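DNA mismatch repair protein MutL (Aquifex aeolicus, PDB 6LZI) probably binds and hydrolyses ATP through a Bergerat-type (GHKL) ATPase domain during DNA mismatch repair, and is captured here with ADP and magnesium. Local coordinates at residues S15-E25 and E159-Y170; A171-F179 and L191-V200. All blocks are in the same frame, centred on the assembly; numbering follows the deposited sequence.

Interaction 1. Residues S15-E25 and E159-Y170; sequences SPVDVVKELVE and ERRKVLELIKEY
Val17 is the knob of this helix pair: its side chain enters a hole formed by Glu159, Lys162, Val163 and Leu166. Val17 CG2, placed anti to the backbone N, presses on the backbone of the partner helix at Lys162 O (3.5 Å), while CG1 rests against the aliphatic chain of Lys162. One turn on, Val20 splits its branches, CG2 meeting Val163 CG2 and CG1 lying 3.6 Å from Leu166 CD2 and close to Ile167 CD1. The row ends at Val24, whose CG1 stands over the centre of the Tyr170 ring in a CH-pi contact, 3.7 Å from the centroid and 10° off its normal; CG2 turns instead to Ile167 CD1. Helices 16-25 and 159-170 run nearly parallel, with a signed crossing angle of -24° and axes 9.1 Å apart at closest approach. They lie side by side on the mixed sheet of the Bergerat ATP-binding fold, where Val20 touches Ile47 and Val163 touches Leu181; the first helix continues to Asn26 and Ser27 of the ADP pocket. Polar contacts gather at the two ends. Near the start of the first helix, Val17 N donates to Glu159 OE1 at 3.3 Å, nearly along the C-O bond but bent at the hydrogen (143°); Lys162 NZ, paired with Glu159 of its own helix, bonds weakly to Ser15 OG at the N-cap. At the other end, Tyr170 OH lies 3.1 Å from Lys21 O and hydrogen-bonds to a water that donates to Glu25 OE2. Lys21 NZ, carried away from Tyr170 by its bent chain, joins Glu22 and, more weakly, Glu25 in a salt-bridge network.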
loop_
_atom_site.group_PDB
_atom_site.type_symbol
_atom_site.label_atom_id
_atom_site.label_comp_id
_atom_site.label_asym_id
_atom_site.label_seq_id
_atom_site.Cartn_x
_atom_site.Cartn_y
_atom_site.Cartn_z
ATOM N N SER A 15 -12.872 0.136 -6.913
ATOM C CA SER A 15 -12.137 1.195 -7.596
ATOM C C SER A 15 -10.680 0.792 -7.673
ATOM O O SER A 15 -10.247 -0.170 -7.028
ATOM C CB SER A 15 -12.303 2.570 -6.899
ATOM O OG SER A 15 -11.594 2.715 -5.687
ATOM N N PRO A 16 -9.892 1.511 -8.446
ATOM C CA PRO A 16 -8.454 1.178 -8.557
ATOM C C PRO A 16 -7.715 1.096 -7.233
ATOM O O PRO A 16 -6.871 0.222 -7.110
ATOM C CB PRO A 16 -7.877 2.302 -9.442
ATOM C CG PRO A 16 -9.144 2.659 -10.354
ATOM C CD PRO A 16 -10.339 2.577 -9.388
ATOM N N VAL A 17 -7.998 1.945 -6.239
ATOM C CA VAL A 17 -7.235 1.848 -4.997
ATOM C C VAL A 17 -7.421 0.478 -4.356
ATOM O O VAL A 17 -6.491 -0.057 -3.721
ATOM C CB VAL A 17 -7.636 3.006 -4.057
ATOM C CG1 VAL A 17 -8.965 2.761 -3.429
ATOM C CG2 VAL A 17 -6.518 3.233 -2.954
ATOM N N ASP A 18 -8.580 -0.130 -4.534
ATOM C CA ASP A 18 -8.817 -1.418 -3.881
ATOM C C ASP A 18 -7.941 -2.486 -4.506
ATOM O O ASP A 18 -7.512 -3.434 -3.838
ATOM C CB ASP A 18 -10.269 -1.852 -4.012
ATOM C CG ASP A 18 -11.222 -0.910 -3.326
ATOM O OD1 ASP A 18 -10.897 -0.406 -2.216
ATOM O OD2 ASP A 18 -12.298 -0.626 -3.914
ATOM N N VAL A 19 -7.767 -2.386 -5.828
ATOM C CA VAL A 19 -6.854 -3.257 -6.537
ATOM C C VAL A 19 -5.420 -3.085 -6.029
ATOM O O VAL A 19 -4.714 -4.075 -5.767
ATOM C CB VAL A 19 -6.925 -3.000 -8.031
ATOM C CG1 VAL A 19 -5.872 -3.921 -8.710
ATOM C CG2 VAL A 19 -8.316 -3.281 -8.543
ATOM N N VAL A 20 -4.942 -1.841 -5.961
ATOM C CA VAL A 20 -3.575 -1.593 -5.514
ATOM C C VAL A 20 -3.386 -2.171 -4.131
ATOM O O VAL A 20 -2.395 -2.818 -3.847
ATOM C CB VAL A 20 -3.316 -0.089 -5.475
ATOM C CG1 VAL A 20 -1.921 0.249 -4.938
ATOM C CG2 VAL A 20 -3.454 0.475 -6.880
ATOM N N LYS A 21 -4.423 -2.046 -3.301
ATOM C CA LYS A 21 -4.292 -2.509 -1.924
ATOM C C LYS A 21 -4.035 -4.013 -1.912
ATOM O O LYS A 21 -3.113 -4.533 -1.217
ATOM C CB LYS A 21 -5.585 -2.180 -1.157
ATOM C CG LYS A 21 -5.577 -2.682 0.284
ATOM C CD LYS A 21 -6.244 -4.053 0.389
ATOM C CE LYS A 21 -6.582 -4.388 1.807
ATOM N NZ LYS A 21 -7.048 -5.799 1.838
ATOM N N GLU A 22 -4.887 -4.742 -2.632
ATOM C CA GLU A 22 -4.779 -6.197 -2.638
ATOM C C GLU A 22 -3.478 -6.606 -3.228
ATOM O O GLU A 22 -2.835 -7.510 -2.691
ATOM C CB GLU A 22 -5.908 -6.864 -3.382
ATOM C CG GLU A 22 -7.258 -6.512 -2.789
ATOM C CD GLU A 22 -7.475 -7.124 -1.409
ATOM O OE1 GLU A 22 -8.315 -6.614 -0.617
ATOM O OE2 GLU A 22 -6.782 -8.090 -1.069
ATOM N N LEU A 23 -3.029 -5.917 -4.305
ATOM C CA LEU A 23 -1.752 -6.367 -4.873
ATOM C C LEU A 23 -0.576 -6.083 -3.932
ATOM O O LEU A 23 0.292 -6.935 -3.753
ATOM C CB LEU A 23 -1.509 -5.731 -6.261
ATOM C CG LEU A 23 -2.641 -6.212 -7.182
ATOM C CD1 LEU A 23 -2.422 -5.456 -8.570
ATOM C CD2 LEU A 23 -2.831 -7.674 -7.394
ATOM N N VAL A 24 -0.516 -4.883 -3.332
ATOM C CA VAL A 24 0.647 -4.566 -2.512
ATOM C C VAL A 24 0.607 -5.428 -1.263
ATOM O O VAL A 24 1.634 -5.887 -0.771
ATOM C CB VAL A 24 0.604 -3.063 -2.175
ATOM C CG1 VAL A 24 1.561 -2.725 -1.085
ATOM C CG2 VAL A 24 0.857 -2.191 -3.490
ATOM N N GLU A 25 -0.593 -5.708 -0.761
ATOM C CA GLU A 25 -0.668 -6.648 0.363
ATOM C C GLU A 25 -0.037 -7.987 -0.007
ATOM O O GLU A 25 0.722 -8.551 0.804
ATOM C CB GLU A 25 -2.127 -6.823 0.834
ATOM C CG GLU A 25 -2.300 -7.880 1.931
ATOM C CD GLU A 25 -3.734 -7.934 2.454
ATOM O OE1 GLU A 25 -4.432 -9.001 2.394
ATOM O OE2 GLU A 25 -4.151 -6.897 2.987
ATOM N N GLU A 159 -8.853 9.485 -8.114
ATOM C CA GLU A 159 -8.369 8.118 -7.948
ATOM C C GLU A 159 -6.895 8.107 -7.700
ATOM O O GLU A 159 -6.408 7.274 -6.936
ATOM C CB GLU A 159 -8.655 7.275 -9.180
ATOM C CG GLU A 159 -9.908 6.445 -9.102
ATOM C CD GLU A 159 -10.039 5.685 -7.771
ATOM O OE1 GLU A 159 -9.220 4.781 -7.379
ATOM O OE2 GLU A 159 -11.031 6.012 -7.141
ATOM N N ARG A 160 -6.175 9.042 -8.330
ATOM C CA ARG A 160 -4.729 9.118 -8.149
ATOM C C ARG A 160 -4.376 9.391 -6.697
ATOM O O ARG A 160 -3.529 8.704 -6.096
ATOM C CB ARG A 160 -4.162 10.235 -9.008
ATOM C CG ARG A 160 -4.133 9.984 -10.526
ATOM C CD ARG A 160 -4.094 11.329 -11.325
ATOM N NE ARG A 160 -4.195 11.080 -12.766
ATOM C CZ ARG A 160 -4.565 11.973 -13.677
ATOM N NH1 ARG A 160 -4.871 13.221 -13.323
ATOM N NH2 ARG A 160 -4.640 11.605 -14.955
ATOM N N ARG A 161 -5.074 10.357 -6.091
ATOM C CA ARG A 161 -4.717 10.743 -4.735
ATOM C C ARG A 161 -5.007 9.611 -3.754
ATOM O O ARG A 161 -4.240 9.406 -2.799
ATOM C CB ARG A 161 -5.441 12.061 -4.372
ATOM C CG ARG A 161 -4.929 13.336 -5.108
ATOM C CD ARG A 161 -5.750 14.611 -4.740
ATOM N NE ARG A 161 -6.828 14.315 -3.784
ATOM C CZ ARG A 161 -8.126 14.290 -4.090
ATOM N NH1 ARG A 161 -8.526 14.572 -5.324
ATOM N NH2 ARG A 161 -9.027 13.997 -3.159
ATOM N N LYS A 162 -6.051 8.813 -4.018
ATOM C CA LYS A 162 -6.361 7.713 -3.111
ATOM C C LYS A 162 -5.265 6.665 -3.150
ATOM O O LYS A 162 -4.871 6.161 -2.111
ATOM C CB LYS A 162 -7.709 7.077 -3.443
ATOM C CG LYS A 162 -8.888 7.990 -3.218
ATOM C CD LYS A 162 -10.044 7.630 -4.153
ATOM C CE LYS A 162 -10.693 6.286 -3.828
ATOM N NZ LYS A 162 -11.891 5.930 -4.757
ATOM N N VAL A 163 -4.689 6.423 -4.332
ATOM C CA VAL A 163 -3.599 5.475 -4.482
ATOM C C VAL A 163 -2.333 6.041 -3.859
ATOM O O VAL A 163 -1.598 5.326 -3.166
ATOM C CB VAL A 163 -3.372 5.128 -5.979
ATOM C CG1 VAL A 163 -2.008 4.390 -6.146
ATOM C CG2 VAL A 163 -4.464 4.271 -6.478
ATOM N N LEU A 164 -2.119 7.345 -4.003
ATOM C CA LEU A 164 -0.969 7.991 -3.358
ATOM C C LEU A 164 -1.034 7.869 -1.840
ATOM O O LEU A 164 -0.038 7.452 -1.207
ATOM C CB LEU A 164 -0.868 9.457 -3.762
ATOM C CG LEU A 164 0.338 10.208 -3.146
ATOM C CD1 LEU A 164 1.617 9.511 -3.438
ATOM C CD2 LEU A 164 0.369 11.639 -3.736
ATOM N N GLU A 165 -2.222 8.168 -1.254
ATOM C CA GLU A 165 -2.412 8.011 0.196
ATOM C C GLU A 165 -2.239 6.562 0.659
ATOM O O GLU A 165 -1.631 6.304 1.704
ATOM C CB GLU A 165 -3.815 8.480 0.627
ATOM C CG GLU A 165 -3.962 10.013 0.762
ATOM C CD GLU A 165 -2.808 10.631 1.554
ATOM O OE1 GLU A 165 -2.020 11.425 0.972
ATOM O OE2 GLU A 165 -2.659 10.272 2.748
ATOM N N LEU A 166 -2.809 5.605 -0.073
ATOM C CA LEU A 166 -2.614 4.190 0.255
ATOM C C LEU A 166 -1.151 3.796 0.278
ATOM O O LEU A 166 -0.727 3.060 1.164
ATOM C CB LEU A 166 -3.370 3.307 -0.747
ATOM C CG LEU A 166 -3.183 1.807 -0.526
ATOM C CD1 LEU A 166 -3.996 1.357 0.720
ATOM C CD2 LEU A 166 -3.528 0.967 -1.787
ATOM N N ILE A 167 -0.374 4.202 -0.731
ATOM C CA ILE A 167 1.041 3.775 -0.740
ATOM C C ILE A 167 1.801 4.443 0.404
ATOM O O ILE A 167 2.645 3.820 1.045
ATOM C CB ILE A 167 1.714 4.074 -2.091
ATOM C CG1 ILE A 167 0.977 3.341 -3.226
ATOM C CG2 ILE A 167 3.221 3.682 -1.958
ATOM C CD1 ILE A 167 0.882 1.802 -3.061
ATOM N N LYS A 168 1.451 5.697 0.733
ATOM C CA LYS A 168 2.048 6.322 1.910
ATOM C C LYS A 168 1.745 5.521 3.154
ATOM O O LYS A 168 2.618 5.337 4.010
ATOM C CB LYS A 168 1.557 7.770 2.066
ATOM C CG LYS A 168 2.150 8.677 1.002
ATOM C CD LYS A 168 1.575 10.096 1.103
ATOM C CE LYS A 168 2.212 10.935 -0.056
ATOM N NZ LYS A 168 2.006 12.394 0.147
ATOM N N GLU A 169 0.519 5.014 3.248
ATOM C CA GLU A 169 0.109 4.268 4.439
ATOM C C GLU A 169 0.884 2.975 4.588
ATOM O O GLU A 169 1.330 2.628 5.690
ATOM C CB GLU A 169 -1.379 4.026 4.332
ATOM C CG GLU A 169 -2.041 3.111 5.310
ATOM C CD GLU A 169 -3.548 3.147 5.056
ATOM O OE1 GLU A 169 -4.060 2.185 4.434
ATOM O OE2 GLU A 169 -4.180 4.165 5.431
ATOM N N TYR A 170 1.058 2.243 3.495
ATOM C CA TYR A 170 1.933 1.070 3.525
ATOM C C TYR A 170 3.401 1.461 3.772
ATOM O O TYR A 170 4.164 0.748 4.451
ATOM C CB TYR A 170 1.866 0.368 2.170
ATOM C CG TYR A 170 0.671 -0.501 1.983
ATOM C CD1 TYR A 170 0.537 -1.624 2.700
ATOM C CD2 TYR A 170 -0.282 -0.223 1.003
ATOM C CE1 TYR A 170 -0.514 -2.460 2.522
ATOM C CE2 TYR A 170 -1.375 -1.077 0.799
ATOM C CZ TYR A 170 -1.469 -2.188 1.597
ATOM O OH TYR A 170 -2.478 -3.120 1.437
HETATM O O HOH W 1 -2.588 -4.964 3.844
#

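Interaction 2. Residues A171-F179 and L191-V200; sequences ALTNPEVEF and LKKSSLKERV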
loop_
_atom_site.group_PDB
_atom_site.type_symbol
_atom_site.label_atom_id
_atom_site.label_comp_id
_atom_site.label_asym_id
_atom_site.label_seq_id
_atom_site.Cartn_x
_atom_site.Cartn_y
_atom_site.Cartn_z
ATOM N N ALA A 171 3.834 2.567 3.199
ATOM C CA ALA A 171 5.218 2.904 3.482
ATOM C C ALA A 171 5.432 3.262 4.952
ATOM O O ALA A 171 6.528 3.012 5.501
ATOM C CB ALA A 171 5.727 4.099 2.684
ATOM N N LEU A 172 4.420 3.845 5.582
ATOM C CA LEU A 172 4.602 4.198 6.986
ATOM C C LEU A 172 4.706 3.002 7.929
ATOM O O LEU A 172 5.243 3.180 9.040
ATOM C CB LEU A 172 3.477 5.127 7.427
ATOM C CG LEU A 172 3.625 6.584 6.884
ATOM C CD1 LEU A 172 2.286 7.395 6.962
ATOM C CD2 LEU A 172 4.748 7.404 7.511
ATOM N N THR A 173 4.219 1.812 7.560
ATOM C CA THR A 173 4.360 0.647 8.423
ATOM C C THR A 173 5.360 -0.354 7.898
ATOM O O THR A 173 5.479 -1.436 8.454
ATOM C CB THR A 173 3.022 -0.055 8.600
ATOM O OG1 THR A 173 2.400 -0.279 7.326
ATOM C CG2 THR A 173 2.154 0.879 9.411
ATOM N N ASN A 174 6.035 -0.028 6.813
ATOM C CA ASN A 174 6.989 -0.939 6.219
ATOM C C ASN A 174 8.262 -0.206 5.891
ATOM O O ASN A 174 8.589 -0.029 4.715
ATOM C CB ASN A 174 6.374 -1.559 4.967
ATOM C CG ASN A 174 5.288 -2.548 5.306
ATOM O OD1 ASN A 174 5.586 -3.691 5.668
ATOM N ND2 ASN A 174 4.003 -2.103 5.222
ATOM N N PRO A 175 8.973 0.293 6.901
ATOM C CA PRO A 175 10.110 1.148 6.594
ATOM C C PRO A 175 11.255 0.363 6.007
ATOM O O PRO A 175 12.103 0.982 5.406
ATOM C CB PRO A 175 10.464 1.790 7.959
ATOM C CG PRO A 175 10.034 0.824 8.897
ATOM C CD PRO A 175 8.724 0.276 8.362
ATOM N N GLU A 176 11.282 -0.972 6.162
ATOM C CA GLU A 176 12.328 -1.823 5.609
ATOM C C GLU A 176 12.089 -2.079 4.114
ATOM O O GLU A 176 12.954 -2.665 3.442
ATOM C CB GLU A 176 12.370 -3.118 6.402
ATOM C CG GLU A 176 11.177 -4.085 6.137
ATOM C CD GLU A 176 9.862 -3.833 6.911
ATOM O OE1 GLU A 176 9.652 -2.787 7.582
ATOM O OE2 GLU A 176 8.998 -4.756 6.837
ATOM N N VAL A 177 10.978 -1.578 3.562
ATOM C CA VAL A 177 10.570 -1.877 2.190
ATOM C C VAL A 177 10.713 -0.629 1.341
ATOM O O VAL A 177 10.352 0.462 1.767
ATOM C CB VAL A 177 9.124 -2.398 2.134
ATOM C CG1 VAL A 177 8.657 -2.691 0.662
ATOM C CG2 VAL A 177 9.107 -3.711 2.943
ATOM N N GLU A 178 11.224 -0.802 0.136
ATOM C CA GLU A 178 11.247 0.315 -0.790
ATOM C C GLU A 178 9.928 0.373 -1.528
ATOM O O GLU A 178 9.379 -0.654 -1.916
ATOM C CB GLU A 178 12.432 0.162 -1.760
ATOM C CG GLU A 178 12.490 1.247 -2.842
ATOM C CD GLU A 178 13.744 1.082 -3.649
ATOM O OE1 GLU A 178 13.773 1.527 -4.802
ATOM O OE2 GLU A 178 14.713 0.513 -3.109
ATOM N N PHE A 179 9.415 1.586 -1.717
ATOM C CA PHE A 179 8.206 1.782 -2.490
ATOM C C PHE A 179 8.455 2.818 -3.563
ATOM O O PHE A 179 9.004 3.885 -3.296
ATOM C CB PHE A 179 7.037 2.283 -1.601
ATOM C CG PHE A 179 6.567 1.276 -0.640
ATOM C CD1 PHE A 179 5.559 0.390 -0.981
ATOM C CD2 PHE A 179 7.114 1.228 0.663
ATOM C CE1 PHE A 179 5.123 -0.554 -0.095
ATOM C CE2 PHE A 179 6.712 0.253 1.531
ATOM C CZ PHE A 179 5.737 -0.614 1.145
ATOM N N LEU A 191 10.442 5.984 -2.060
ATOM C CA LEU A 191 10.877 5.840 -0.675
ATOM C C LEU A 191 11.855 4.684 -0.569
ATOM O O LEU A 191 11.493 3.559 -0.876
ATOM C CB LEU A 191 9.666 5.577 0.220
ATOM C CG LEU A 191 8.814 6.848 0.170
ATOM C CD1 LEU A 191 7.473 6.539 0.756
ATOM C CD2 LEU A 191 9.510 7.960 0.955
ATOM N N LYS A 192 13.100 4.959 -0.131
ATOM C CA LYS A 192 14.059 3.889 0.067
ATOM C C LYS A 192 14.004 3.394 1.498
ATOM O O LYS A 192 13.459 4.053 2.395
ATOM C CB LYS A 192 15.457 4.377 -0.273
ATOM C CG LYS A 192 15.331 4.961 -1.703
ATOM C CD LYS A 192 15.437 3.913 -2.725
ATOM C CE LYS A 192 16.123 4.500 -3.975
ATOM N NZ LYS A 192 15.894 3.636 -5.161
ATOM N N LYS A 193 14.539 2.199 1.662
ATOM C CA LYS A 193 14.653 1.550 2.977
ATOM C C LYS A 193 15.311 2.476 4.004
ATOM O O LYS A 193 16.320 3.148 3.713
ATOM C CB LYS A 193 15.480 0.274 2.759
ATOM C CG LYS A 193 15.783 -0.532 4.047
ATOM C CD LYS A 193 16.816 -1.664 3.745
ATOM C CE LYS A 193 17.193 -2.518 4.998
ATOM N NZ LYS A 193 16.724 -1.910 6.304
ATOM N N SER A 194 14.754 2.523 5.240
ATOM C CA SER A 194 15.338 3.390 6.264
ATOM C C SER A 194 14.742 3.062 7.626
ATOM O O SER A 194 13.976 2.104 7.777
ATOM C CB SER A 194 15.127 4.865 5.923
ATOM O OG SER A 194 13.753 5.158 6.087
ATOM N N SER A 195 15.133 3.849 8.626
ATOM C CA SER A 195 14.571 3.677 9.932
ATOM C C SER A 195 13.146 4.199 9.880
ATOM O O SER A 195 12.745 4.864 8.913
ATOM C CB SER A 195 15.360 4.455 10.968
ATOM O OG SER A 195 15.082 5.834 10.802
ATOM N N LEU A 196 12.384 3.867 10.887
ATOM C CA LEU A 196 10.991 4.334 10.898
ATOM C C LEU A 196 10.930 5.858 10.921
ATOM O O LEU A 196 10.153 6.474 10.164
ATOM C CB LEU A 196 10.198 3.744 12.069
ATOM C CG LEU A 196 8.720 4.146 12.236
ATOM C CD1 LEU A 196 7.915 3.837 11.021
ATOM C CD2 LEU A 196 8.085 3.515 13.489
ATOM N N LYS A 197 11.716 6.485 11.809
ATOM C CA LYS A 197 11.693 7.943 11.896
ATOM C C LYS A 197 12.121 8.595 10.585
ATOM O O LYS A 197 11.494 9.564 10.141
ATOM C CB LYS A 197 12.576 8.425 13.063
ATOM C CG LYS A 197 12.370 9.917 13.318
ATOM C CD LYS A 197 13.179 10.347 14.510
ATOM C CE LYS A 197 12.620 11.600 15.065
ATOM N NZ LYS A 197 13.454 12.545 14.360
ATOM N N GLU A 198 13.154 8.051 9.929
ATOM C CA GLU A 198 13.544 8.540 8.604
ATOM C C GLU A 198 12.412 8.381 7.601
ATOM O O GLU A 198 12.193 9.271 6.755
ATOM C CB GLU A 198 14.779 7.816 8.084
ATOM C CG GLU A 198 16.008 8.238 8.804
ATOM C CD GLU A 198 17.070 7.153 8.850
ATOM O OE1 GLU A 198 16.891 6.052 8.250
ATOM O OE2 GLU A 198 18.106 7.414 9.503
ATOM N N ARG A 199 11.665 7.261 7.705
ATOM C CA ARG A 199 10.590 6.975 6.759
ATOM C C ARG A 199 9.405 7.922 6.979
ATOM O O ARG A 199 8.845 8.466 6.015
ATOM C CB ARG A 199 10.173 5.511 6.914
ATOM C CG ARG A 199 8.878 5.091 6.187
ATOM C CD ARG A 199 8.938 5.430 4.686
ATOM N NE ARG A 199 10.002 4.675 4.028
ATOM C CZ ARG A 199 9.902 3.441 3.563
ATOM N NH1 ARG A 199 8.802 2.672 3.639
ATOM N NH2 ARG A 199 10.951 2.958 2.915
ATOM N N VAL A 200 9.062 8.191 8.234
ATOM C CA VAL A 200 8.046 9.200 8.504
ATOM C C VAL A 200 8.427 10.529 7.896
ATOM O O VAL A 200 7.592 11.215 7.313
ATOM C CB VAL A 200 7.819 9.322 10.019
ATOM C CG1 VAL A 200 6.852 10.436 10.296
ATOM C CG2 VAL A 200 7.163 8.025 10.423
HETATM O O HOH W 2 15.818 0.840 -0.594
#
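Arg199 leaves its helix with CB against Pro175 CB (3.9 Å) and CG close to Ala171 O. Bends at chi2 and chi3 (55° and 64°) bring CD past Ala171 O and CB; NE lies farther from that oxygen, and CZ faces Val177 O inside a cage of backbone carbonyls. Arg199 NH1 donates to Ala171 O at 3.0 Å and lies 2.9 Å from Asn174 O. Arg199 NH2 binds Val177 O and Lys192 O, each at 2.8 Å; both oxygens lie in the guanidinium plane, but NH2 stands above the carbonyl plane of Lys192. Pro175 CA covers one face of the group and Leu191 CB the opposite one, so the buried charge is gripped around its rim and sandwiched flat. NH1 also sits at the edge of the Phe179 ring, the ring and guanidinium planes being 80° apart.

Round this core Phe179 and Leu191 form an antiparallel hydrogen-bonded pair, and Ser194 N donates to Pro175 O at 3.1 Å. Outside it, Lys192 NZ meets Glu178 OE1 from above the carboxylate plane in a salt bridge. Ser195 and Glu198 make the capping box that starts helix 196-204, whose Val200 CG2 touches Leu172 CD2. From that helix, Arg199 thus ties Ala171 of helix 156-173 and the type I turn Asn174-Val177 to the open end of the β-hairpin 178-183/186-191, at the edge of the Bergerat-fold sheet.

From the N terminus, helix 16-29 comes first, and interaction 1 closes only when the chain returns to it as helix 156-173, after 133 residues that supply much of the ATPase sheet. Interaction 2 follows in series, without crossing or nesting: helix 156-173 passes through a turn into strand 178-183, and 11 residues of hairpin bring the chain back to 191-200. The two contacts, centred about 17 Å apart, meet at Phe179, which packs against Ile167, Tyr170 and Val24. Helix 156-173 therefore bridges the nucleotide-proximal helix and the sheet's edge hairpin, while helix 196-204 leads on to the five-stranded sheet, touching its strands 219-225 and 260-266.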